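PDB 5NM8: PipY from Synechococcus elongatus, which binds pyridoxal 5'-phosphate and probably takes part in keeping the cell's supply of that cofactor in balance. Local coordinates for residues Q20-S25 with A206-V211; D132-L137 with A175-Q180. All coordinates share one frame; numbering follows the deposited sequence.

Contact 1. Residues Q20-S25 with A206-V211; sequences QLIAVS and ATWIRV. With PLP (pyridoxal-5'-phosphate), chain C.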
loop_
_atom_site.group_PDB
_atom_site.type_symbol
_atom_site.label_atom_id
_atom_site.label_comp_id
_atom_site.label_asym_id
_atom_site.label_seq_id
_atom_site.Cartn_x
_atom_site.Cartn_y
_atom_site.Cartn_z
ATOM N N GLN A 20 2.806 1.554 10.888
ATOM C CA GLN A 20 1.864 0.432 10.943
ATOM C C GLN A 20 2.288 -0.646 9.991
ATOM O O GLN A 20 2.785 -0.383 8.860
ATOM C CB GLN A 20 0.445 0.912 10.659
ATOM C CG GLN A 20 0.022 1.950 11.717
ATOM C CD GLN A 20 -1.365 2.498 11.494
ATOM O OE1 GLN A 20 -2.357 1.842 11.831
ATOM N NE2 GLN A 20 -1.450 3.678 10.867
ATOM N N LEU A 21 2.092 -1.860 10.428
ATOM C CA LEU A 21 2.458 -3.015 9.677
ATOM C C LEU A 21 1.265 -3.488 8.856
ATOM O O LEU A 21 0.160 -3.646 9.412
ATOM C CB LEU A 21 2.843 -4.107 10.648
ATOM C CG LEU A 21 2.938 -5.510 10.075
ATOM C CD1 LEU A 21 4.039 -5.506 9.040
ATOM C CD2 LEU A 21 3.224 -6.458 11.203
ATOM N N ILE A 22 1.466 -3.738 7.564
ATOM C CA ILE A 22 0.474 -4.460 6.729
ATOM C C ILE A 22 1.006 -5.887 6.571
ATOM O O ILE A 22 2.130 -6.093 6.067
ATOM C CB ILE A 22 0.252 -3.821 5.308
ATOM C CG1 ILE A 22 -0.329 -2.411 5.416
ATOM C CG2 ILE A 22 -0.654 -4.731 4.449
ATOM C CD1 ILE A 22 -0.226 -1.525 4.203
ATOM N N ALA A 23 0.228 -6.867 6.989
ATOM C CA ALA A 23 0.591 -8.244 6.854
ATOM C C ALA A 23 0.192 -8.724 5.438
ATOM O O ALA A 23 -0.978 -8.776 5.078
ATOM C CB ALA A 23 -0.083 -9.083 7.964
ATOM N N VAL A 24 1.162 -9.038 4.602
ATOM C CA VAL A 24 0.886 -9.268 3.204
ATOM C C VAL A 24 0.583 -10.750 3.058
ATOM O O VAL A 24 1.501 -11.590 3.089
ATOM C CB VAL A 24 2.080 -8.825 2.323
ATOM C CG1 VAL A 24 1.848 -9.219 0.871
ATOM C CG2 VAL A 24 2.245 -7.332 2.420
ATOM N N SER A 25 -0.704 -11.080 2.943
ATOM C CA SER A 25 -1.197 -12.458 2.894
ATOM C C SER A 25 -1.343 -13.073 1.500
ATOM O O SER A 25 -1.797 -14.224 1.359
ATOM C CB SER A 25 -2.542 -12.558 3.657
ATOM O OG SER A 25 -3.348 -11.433 3.380
ATOM N N ALA A 206 9.003 5.687 6.494
ATOM C CA ALA A 206 7.836 4.878 6.153
ATOM C C ALA A 206 6.802 4.960 7.266
ATOM O O ALA A 206 7.158 4.961 8.440
ATOM C CB ALA A 206 8.260 3.426 5.944
ATOM N N THR A 207 5.535 5.038 6.909
ATOM C CA THR A 207 4.456 4.973 7.869
ATOM C C THR A 207 3.653 3.670 7.753
ATOM O O THR A 207 2.904 3.322 8.683
ATOM C CB THR A 207 3.514 6.154 7.699
ATOM O OG1 THR A 207 2.913 6.143 6.382
ATOM C CG2 THR A 207 4.308 7.471 7.892
ATOM N N TRP A 208 3.738 3.014 6.594
ATOM C CA TRP A 208 3.151 1.687 6.337
ATOM C C TRP A 208 4.249 0.818 5.806
ATOM O O TRP A 208 4.922 1.222 4.842
ATOM C CB TRP A 208 1.981 1.726 5.323
ATOM C CG TRP A 208 0.815 2.408 5.813
ATOM C CD1 TRP A 208 0.541 3.708 5.657
ATOM C CD2 TRP A 208 -0.262 1.858 6.595
ATOM N NE1 TRP A 208 -0.624 4.029 6.309
ATOM C CE2 TRP A 208 -1.139 2.903 6.885
ATOM C CE3 TRP A 208 -0.553 0.604 7.073
ATOM C CZ2 TRP A 208 -2.336 2.702 7.591
ATOM C CZ3 TRP A 208 -1.724 0.394 7.795
ATOM C CH2 TRP A 208 -2.585 1.431 8.056
ATOM N N ILE A 209 4.497 -0.334 6.435
ATOM C CA ILE A 209 5.369 -1.315 5.864
ATOM C C ILE A 209 4.549 -2.507 5.440
ATOM O O ILE A 209 3.427 -2.708 5.920
ATOM C CB ILE A 209 6.581 -1.694 6.773
ATOM C CG1 ILE A 209 6.110 -2.258 8.134
ATOM C CG2 ILE A 209 7.482 -0.473 7.005
ATOM C CD1 ILE A 209 7.252 -2.967 8.893
ATOM N N ARG A 210 5.083 -3.297 4.530
ATOM C CA ARG A 210 4.290 -4.341 3.854
ATOM C C ARG A 210 5.065 -5.607 3.900
ATOM O O ARG A 210 5.935 -5.843 3.061
ATOM C CB ARG A 210 3.970 -3.931 2.381
ATOM C CG ARG A 210 3.174 -2.634 2.245
ATOM C CD ARG A 210 2.896 -2.216 0.769
ATOM N NE ARG A 210 4.039 -2.566 -0.073
ATOM C CZ ARG A 210 5.035 -1.768 -0.437
ATOM N NH1 ARG A 210 5.034 -0.486 -0.176
ATOM N NH2 ARG A 210 5.992 -2.277 -1.167
ATOM N N VAL A 211 4.806 -6.431 4.917
ATOM C CA VAL A 211 5.639 -7.583 5.146
ATOM C C VAL A 211 4.881 -8.875 4.929
ATOM O O VAL A 211 3.839 -9.117 5.552
ATOM C CB VAL A 211 6.230 -7.525 6.568
ATOM C CG1 VAL A 211 7.027 -8.732 6.851
ATOM C CG2 VAL A 211 7.159 -6.317 6.744
HETATM N N1 PLP C . 4.322 -5.325 -1.163
HETATM C C2 PLP C . 4.045 -5.601 -2.458
HETATM C C2A PLP C . 3.575 -4.536 -3.413
HETATM C C3 PLP C . 4.228 -6.972 -2.960
HETATM O O3 PLP C . 3.979 -7.273 -4.255
HETATM C C4 PLP C . 4.685 -8.014 -2.015
HETATM C C4A PLP C . 4.884 -9.406 -2.497
HETATM C C5 PLP C . 4.950 -7.584 -0.615
HETATM C C6 PLP C . 4.739 -6.255 -0.278
HETATM C C5A PLP C . 5.450 -8.579 0.403
HETATM O O4P PLP C . 6.783 -8.974 0.017
HETATM P P PLP C . 7.698 -9.840 1.037
HETATM O O1P PLP C . 7.594 -9.078 2.347
HETATM O O2P PLP C . 9.042 -9.816 0.394
HETATM O O3P PLP C . 7.087 -11.241 1.082
HETATM O O HOH W 1 0.890 4.687 10.135
#

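Contact 2. Residues D132-L137 with A175-Q180; sequences DLRAEL and AAELQQ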
loop_
_atom_site.group_PDB
_atom_site.type_symbol
_atom_site.label_atom_id
_atom_site.label_comp_id
_atom_site.label_asym_id
_atom_site.label_seq_id
_atom_site.Cartn_x
_atom_site.Cartn_y
_atom_site.Cartn_z
ATOM N N ASP A 132 5.240 13.449 -14.613
ATOM C CA ASP A 132 3.833 13.197 -14.972
ATOM C C ASP A 132 3.013 13.453 -13.733
ATOM O O ASP A 132 1.946 14.069 -13.813
ATOM C CB ASP A 132 3.573 11.760 -15.424
ATOM C CG ASP A 132 4.124 11.417 -16.848
ATOM O OD1 ASP A 132 4.838 12.247 -17.460
ATOM O OD2 ASP A 132 3.867 10.257 -17.341
ATOM N N LEU A 133 3.510 12.998 -12.571
ATOM C CA LEU A 133 2.749 13.157 -11.331
ATOM C C LEU A 133 2.679 14.623 -10.902
ATOM O O LEU A 133 1.623 15.124 -10.562
ATOM C CB LEU A 133 3.324 12.270 -10.218
ATOM C CG LEU A 133 2.678 12.402 -8.877
ATOM C CD1 LEU A 133 1.162 12.227 -9.008
ATOM C CD2 LEU A 133 3.238 11.314 -7.971
ATOM N N ARG A 134 3.786 15.316 -10.940
ATOM C CA ARG A 134 3.737 16.773 -10.713
ATOM C C ARG A 134 2.730 17.521 -11.605
ATOM O O ARG A 134 1.976 18.347 -11.099
ATOM C CB ARG A 134 5.112 17.398 -10.868
ATOM C CG ARG A 134 5.917 17.388 -9.597
ATOM C CD ARG A 134 7.181 18.227 -9.749
ATOM N NE ARG A 134 8.163 17.464 -10.515
ATOM C CZ ARG A 134 9.242 16.835 -10.042
ATOM N NH1 ARG A 134 9.588 16.871 -8.754
ATOM N NH2 ARG A 134 10.021 16.180 -10.898
ATOM N N ALA A 135 2.696 17.186 -12.894
ATOM C CA ALA A 135 1.684 17.722 -13.843
ATOM C C ALA A 135 0.207 17.467 -13.470
ATOM O O ALA A 135 -0.633 18.299 -13.760
ATOM C CB ALA A 135 1.956 17.178 -15.248
ATOM N N GLU A 136 -0.117 16.317 -12.854
ATOM C CA GLU A 136 -1.508 15.932 -12.573
ATOM C C GLU A 136 -2.019 16.301 -11.197
ATOM O O GLU A 136 -3.170 16.035 -10.876
ATOM C CB GLU A 136 -1.712 14.428 -12.707
ATOM C CG GLU A 136 -1.095 13.782 -13.920
ATOM C CD GLU A 136 -1.851 13.953 -15.193
ATOM O OE1 GLU A 136 -2.747 14.832 -15.271
ATOM O OE2 GLU A 136 -1.521 13.177 -16.131
ATOM N N LEU A 137 -1.178 16.907 -10.380
ATOM C CA LEU A 137 -1.496 17.177 -9.007
ATOM C C LEU A 137 -2.692 18.082 -8.819
ATOM O O LEU A 137 -3.523 17.776 -7.974
ATOM C CB LEU A 137 -0.252 17.748 -8.279
ATOM C CG LEU A 137 -0.011 17.211 -6.899
ATOM C CD1 LEU A 137 0.027 15.703 -6.853
ATOM C CD2 LEU A 137 1.299 17.814 -6.421
ATOM N N ALA A 175 7.729 13.226 -1.681
ATOM C CA ALA A 175 6.413 13.409 -1.072
ATOM C C ALA A 175 6.244 14.789 -0.441
ATOM O O ALA A 175 5.161 15.409 -0.532
ATOM C CB ALA A 175 6.146 12.329 -0.024
ATOM N N ALA A 176 7.287 15.246 0.223
ATOM C CA ALA A 176 7.285 16.591 0.853
ATOM C C ALA A 176 7.139 17.672 -0.191
ATOM O O ALA A 176 6.363 18.618 -0.004
ATOM C CB ALA A 176 8.563 16.822 1.650
ATOM N N GLU A 177 7.879 17.522 -1.282
ATOM C CA GLU A 177 7.773 18.445 -2.424
ATOM C C GLU A 177 6.368 18.480 -3.023
ATOM O O GLU A 177 5.854 19.555 -3.314
ATOM C CB GLU A 177 8.793 18.089 -3.513
ATOM C CG GLU A 177 10.252 18.346 -3.090
ATOM C CD GLU A 177 11.323 17.814 -4.077
ATOM O OE1 GLU A 177 10.992 17.063 -5.022
ATOM O OE2 GLU A 177 12.521 18.155 -3.913
ATOM N N LEU A 178 5.737 17.323 -3.206
ATOM C CA LEU A 178 4.363 17.291 -3.668
ATOM C C LEU A 178 3.425 17.908 -2.645
ATOM O O LEU A 178 2.514 18.640 -3.032
ATOM C CB LEU A 178 3.876 15.881 -3.996
ATOM C CG LEU A 178 4.626 15.093 -5.054
ATOM C CD1 LEU A 178 4.123 13.649 -5.095
ATOM C CD2 LEU A 178 4.540 15.722 -6.429
ATOM N N GLN A 179 3.641 17.637 -1.352
ATOM C CA GLN A 179 2.728 18.177 -0.324
ATOM C C GLN A 179 2.664 19.706 -0.365
ATOM O O GLN A 179 1.599 20.274 -0.175
ATOM C CB GLN A 179 3.117 17.722 1.106
ATOM C CG GLN A 179 2.149 18.196 2.231
ATOM C CD GLN A 179 0.717 17.696 2.081
ATOM O OE1 GLN A 179 0.327 16.732 2.759
ATOM N NE2 GLN A 179 -0.106 18.357 1.184
ATOM N N GLN A 180 3.819 20.326 -0.599
ATOM C CA GLN A 180 3.978 21.778 -0.733
ATOM C C GLN A 180 3.272 22.320 -1.978
ATOM O O GLN A 180 2.712 23.402 -1.942
ATOM C CB GLN A 180 5.462 22.102 -0.816
ATOM C CG GLN A 180 5.822 23.582 -0.763
ATOM C CD GLN A 180 7.316 23.814 -0.502
ATOM O OE1 GLN A 180 8.043 22.907 -0.060
ATOM N NE2 GLN A 180 7.782 25.030 -0.784
HETATM O O HOH W 2 9.209 18.109 -6.687
#

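Contact 1. Residues Q20-S25 with A206-V211
Both Q20 (chi1 -61°) and W208 (chi1 -68°) set CG opposite their own carbonyl carbon, and the two side chains run side by side in the same direction. Q20 CB then lies over one face of the indole, 3.9 Å from the centroid of the W208 six-membered ring, a CH-pi contact. Further out, the Q20 amide is turned 31° from the ring plane. Its NE2 donates to a water, which donates in turn to T207 O. I22 CG1 meets the same indole obliquely, 3.4 Å from W208 CE3. H43, H68 and W87 also meet this ring. With an alanine in place of W208, Q20 CB would probably lose the ring face beneath it, a gap would open beside I22 CG1, and the Q20 side chain would be freer to turn. The backbones pair as parallel strands from Q20–W208 to A23–V211. This pairing joins the first and last strands along the chain, closing the TIM barrel of the alanine racemase N-terminal fold. Five N-H...O bonds alternate between the strands, from Q20 N to T207 O (2.8 Å) up to V24 N to V211 O (2.8 Å). On the side of the sheet that carries I22, R210 bends at chi3 and presents its guanidinium edge to the cofactor. R210 NE donates nearly straight to PLP N1 at 3.0 Å, while S191 takes NH1. V24 CG1 touches the cofactor at PLP C5A, 3.7 Å away.

Contact 2. Residues D132-L137 with A175-Q180
L178 reaches across to three residues of helix 130-141, and more of its surface is buried here than that of any other residue in the two segments. Its CG stands opposite the carbonyl carbon (chi1 -59°) and the chain runs on extended, which carries both methyls to the facing helix. The two methyls have different partners. L178 CD1 meets L133 CD2 at 3.8 Å, the two side chains crossing at about a right angle. L178 CD2 meets L137 CD2 at 3.9 Å and the aliphatic part of R134, where CG is 3.8 Å away. L137 also puts CD2 3.7 Å from L178 O, so one methyl touches both the side chain and the backbone of L178. The helices 130-141 and 161-181 are neighbours in the outer layer of the barrel, separated in sequence by strand 147-152. Their short segments run in nearly the same direction, 23° apart, with axes 10.9 Å from each other. L178 also touches L151 of that strand, so it packs against a strand of the barrel wall as well as the neighbouring helix. Towards the exposed margin the contact turns polar. The R134 chain bends at chi3, and its guanidinium has E177 OE1 near its plane, at the edge. The salt bridge from R134 NH1 to E177 OE1 is long, 4.0 Å, and the guanidinium and carboxylate planes are turned 48° from each other. A water modelled between R134 NH1 and E177 OE1 lies too close to NH1 for the bridge to be more than doubtful. R134 O is held separately by Q181 NE2.

In the fold
Contacts 1 and 2 belong to different layers of one TIM barrel. Contact 1 pairs strands 20-24 and 208-211, the first and last strands along the chain, its centre about 8 Å from the centre of the chain. Contact 2 joins helices 130-141 and 161-181 of the outer layer, its centre about 18 Å from that of the chain. The contact centres are 24 Å apart and the two do not touch, their nearest atoms being about 9 Å apart. Along the chain, contact 2 is nested between the two segments of contact 1. The loop of chain closed by contact 1 therefore contains both helices of contact 2. The cofactor sits at contact 1, whereas contact 2 lies away from the annotated sites.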